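PDB 4HWH: BAG family molecular chaperone regulator 4 from Arabidopsis thaliana, which probably acts as a co-chaperone that binds the ATPase domain of HSP70/HSC70 chaperones and regulates programmed cell death and stress responses, here represented by its BAG domain. Local coordinates for residues 10-15 / 69-73. Numbering follows the deposited sequence.
Sequences VTGEVD and EVRRI. With ACT (acetate ion), chain G.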
ATOM      1  N   VAL A  10       8.886  -7.489  -0.280  1.00 26.75           N
ATOM      2  CA  VAL A  10       8.039  -6.323  -0.083  1.00 30.01           C
ATOM      3  C   VAL A  10       7.082  -6.154  -1.258  1.00 29.17           C
ATOM      4  O   VAL A  10       5.889  -5.912  -1.068  1.00 33.44           O
ATOM      5  CB  VAL A  10       8.867  -5.044   0.085  1.00 30.08           C
ATOM      6  CG1 VAL A  10       7.969  -3.821  -0.019  1.00 36.84           C
ATOM      7  CG2 VAL A  10       9.589  -5.067   1.417  1.00 36.40           C
ATOM      8  N   THR A  11       7.611  -6.289  -2.470  1.00 28.97           N
ATOM      9  CA  THR A  11       6.804  -6.149  -3.677  1.00 32.54           C
ATOM     10  C   THR A  11       5.591  -7.074  -3.642  1.00 30.68           C
ATOM     11  O   THR A  11       4.482  -6.673  -3.993  1.00 32.20           O
ATOM     12  CB  THR A  11       7.633  -6.424  -4.947  1.00 36.15           C
ATOM     13  OG1 THR A  11       8.607  -5.387  -5.110  1.00 43.78           O
ATOM     14  CG2 THR A  11       6.740  -6.463  -6.174  1.00 37.24           C
ATOM     15  N   GLY A  12       5.806  -8.311  -3.210  1.00 32.06           N
ATOM     16  CA  GLY A  12       4.728  -9.277  -3.116  1.00 35.24           C
ATOM     17  C   GLY A  12       3.655  -8.822  -2.145  1.00 29.74           C
ATOM     18  O   GLY A  12       2.462  -9.034  -2.369  1.00 25.06           O
ATOM     19  N   GLU A  13       4.080  -8.185  -1.061  1.00 21.85           N
ATOM     20  CA  GLU A  13       3.138  -7.725  -0.055  1.00 26.12           C
ATOM     21  C   GLU A  13       2.396  -6.489  -0.551  1.00 26.67           C
ATOM     22  O   GLU A  13       1.193  -6.342  -0.338  1.00 23.55           O
ATOM     23  CB  GLU A  13       3.855  -7.429   1.260  1.00 29.43           C
ATOM     24  CG  GLU A  13       2.919  -7.383   2.442  1.00 46.33           C
ATOM     25  CD  GLU A  13       2.089  -8.647   2.553  1.00 49.68           C
ATOM     26  OE1 GLU A  13       2.626  -9.739   2.263  1.00 50.94           O
ATOM     27  OE2 GLU A  13       0.903  -8.545   2.927  1.00 50.38           O
ATOM     28  N   VAL A  14       3.119  -5.604  -1.226  1.00 19.23           N
ATOM     29  CA  VAL A  14       2.505  -4.412  -1.790  1.00 19.28           C
ATOM     30  C   VAL A  14       1.496  -4.785  -2.880  1.00 22.44           C
ATOM     31  O   VAL A  14       0.463  -4.131  -3.026  1.00 26.15           O
ATOM     32  CB  VAL A  14       3.567  -3.430  -2.322  1.00 28.12           C
ATOM     33  CG1 VAL A  14       2.904  -2.225  -2.962  1.00 24.74           C
ATOM     34  CG2 VAL A  14       4.481  -2.989  -1.182  1.00 26.71           C
ATOM     35  N   ASP A  15       1.787  -5.844  -3.633  1.00 24.32           N
ATOM     36  CA  ASP A  15       0.836  -6.356  -4.616  1.00 24.03           C
ATOM     37  C   ASP A  15      -0.484  -6.714  -3.942  1.00 21.59           C
ATOM     38  O   ASP A  15      -1.558  -6.343  -4.416  1.00 24.42           O
ATOM     39  CB  ASP A  15       1.389  -7.589  -5.339  1.00 22.59           C
ATOM     40  CG  ASP A  15       2.426  -7.237  -6.388  1.00 32.44           C
ATOM     41  OD1 ASP A  15       2.544  -6.047  -6.742  1.00 30.12           O
ATOM     42  OD2 ASP A  15       3.119  -8.159  -6.868  1.00 33.64           O
ATOM     43  N   GLU A  69       9.630   0.751  -5.553  1.00 36.82           N
ATOM     44  CA  GLU A  69       8.599   0.258  -4.653  1.00 28.80           C
ATOM     45  C   GLU A  69       8.154   1.343  -3.676  1.00 33.62           C
ATOM     46  O   GLU A  69       6.989   1.405  -3.286  1.00 29.14           O
ATOM     47  CB  GLU A  69       9.103  -0.963  -3.888  1.00 30.57           C
ATOM     48  CG  GLU A  69       7.996  -1.883  -3.444  1.00 32.69           C
ATOM     49  CD  GLU A  69       7.201  -2.424  -4.618  1.00 29.62           C
ATOM     50  OE1 GLU A  69       5.982  -2.623  -4.465  1.00 34.08           O
ATOM     51  OE2 GLU A  69       7.795  -2.641  -5.696  1.00 35.12           O
ATOM     52  N   VAL A  70       9.090   2.200  -3.282  1.00 28.87           N
ATOM     53  CA  VAL A  70       8.755   3.311  -2.407  1.00 26.73           C
ATOM     54  C   VAL A  70       7.724   4.206  -3.088  1.00 27.25           C
ATOM     55  O   VAL A  70       6.744   4.625  -2.470  1.00 28.05           O
ATOM     56  CB  VAL A  70      10.007   4.127  -2.019  1.00 32.63           C
ATOM     57  CG1 VAL A  70       9.613   5.430  -1.322  1.00 28.72           C
ATOM     58  CG2 VAL A  70      10.922   3.294  -1.128  1.00 28.51           C
ATOM     59  N   ARG A  71       7.947   4.485  -4.368  1.00 27.85           N
ATOM     60  CA  ARG A  71       7.044   5.341  -5.127  1.00 34.09           C
ATOM     61  C   ARG A  71       5.671   4.696  -5.288  1.00 30.69           C
ATOM     62  O   ARG A  71       4.649   5.376  -5.201  1.00 27.50           O
ATOM     63  CB  ARG A  71       7.640   5.681  -6.498  1.00 43.12           C
ATOM     64  CG  ARG A  71       8.878   6.563  -6.424  1.00 58.80           C
ATOM     65  CD  ARG A  71       9.407   6.902  -7.810  1.00 75.42           C
ATOM     66  NE  ARG A  71      10.591   7.753  -7.750  1.00 87.47           N
ATOM     67  CZ  ARG A  71      11.243   8.203  -8.818  1.00101.20           C
ATOM     68  NH1 ARG A  71      10.826   7.881 -10.036  1.00105.55           N
ATOM     69  NH2 ARG A  71      12.311   8.974  -8.670  1.00106.18           N
ATOM     70  N   ARG A  72       5.656   3.385  -5.513  1.00 31.27           N
ATOM     71  CA  ARG A  72       4.405   2.654  -5.672  1.00 30.95           C
ATOM     72  C   ARG A  72       3.598   2.778  -4.387  1.00 28.82           C
ATOM     73  O   ARG A  72       2.389   3.003  -4.413  1.00 30.95           O
ATOM     74  CB  ARG A  72       4.683   1.179  -6.000  1.00 35.46           C
ATOM     75  CG  ARG A  72       3.771   0.587  -7.068  1.00 52.24           C
ATOM     76  CD  ARG A  72       2.869  -0.532  -6.547  1.00 49.03           C
ATOM     77  NE  ARG A  72       3.633  -1.725  -6.198  1.00 40.01           N
ATOM     78  CZ  ARG A  72       3.184  -2.974  -6.293  1.00 33.78           C
ATOM     79  NH1 ARG A  72       3.973  -3.977  -5.938  1.00 30.06           N
ATOM     80  NH2 ARG A  72       1.962  -3.230  -6.748  1.00 27.15           N
ATOM     81  N   ILE A  73       4.280   2.644  -3.258  1.00 27.13           N
ATOM     82  CA  ILE A  73       3.625   2.757  -1.961  1.00 19.63           C
ATOM     83  C   ILE A  73       3.038   4.154  -1.743  1.00 25.82           C
ATOM     84  O   ILE A  73       1.895   4.300  -1.303  1.00 23.64           O
ATOM     85  CB  ILE A  73       4.598   2.393  -0.822  1.00 20.44           C
ATOM     86  CG1 ILE A  73       4.870   0.884  -0.829  1.00 22.06           C
ATOM     87  CG2 ILE A  73       4.042   2.839   0.514  1.00 22.42           C
ATOM     88  CD1 ILE A  73       5.904   0.433   0.197  1.00 22.43           C
TER
HETATM   89  C   ACT G 302      -0.353  -0.336  -8.166  1.00 48.87           C
HETATM   90  O   ACT G 302       0.623   0.411  -8.407  1.00 67.06           O
HETATM   91  OXT ACT G 302      -0.079  -1.535  -7.941  1.00 41.79           O
HETATM   92  CH3 ACT G 302      -1.764   0.181  -8.152  1.00 26.07           C
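R72 meets both V14 and D15 across the contact, and its side chain can be followed atom by atom. The bond from CA to CB points toward residues 10-15; with bends at chi2 and chi3, CG and CD then pass an acetate ion, probably from the crystallisation liquor, whose O lies 3.1 Å from CD. NE donates to E69 OE1 of its own helix, at 3.1 Å. Over one guanidinium face, offset toward the rim, sits V14 CG1, 3.4 Å from CZ. NH1 donates to E69 OE1 along its syn lone pair and to D15 OD1 at 2.6 Å. NH2 shares D15 OD1 and, with a straighter bond (159°), donates to acetate OXT; the ion is also hydrogen-bonded to S18 OG. Both carboxylates meet the guanidinium edge, D15's plane turned 64° from it, so four bonds, two to a single oxygen of each acid, fix the guanidinium's rotation. Replacing R72 by an alanine would probably leave E69 and D15, 5.4 Å apart between OE1 and OD1, without their shared countercharge and uncover V14. On the buried side of this network, V14 CG2 packs on I73 CG1 at 3.9 Å. With segment axes 10.9 Å apart and 18° from parallel, the salt-bridge network joins the first and third helices of the BAG domain's three-helix bundle.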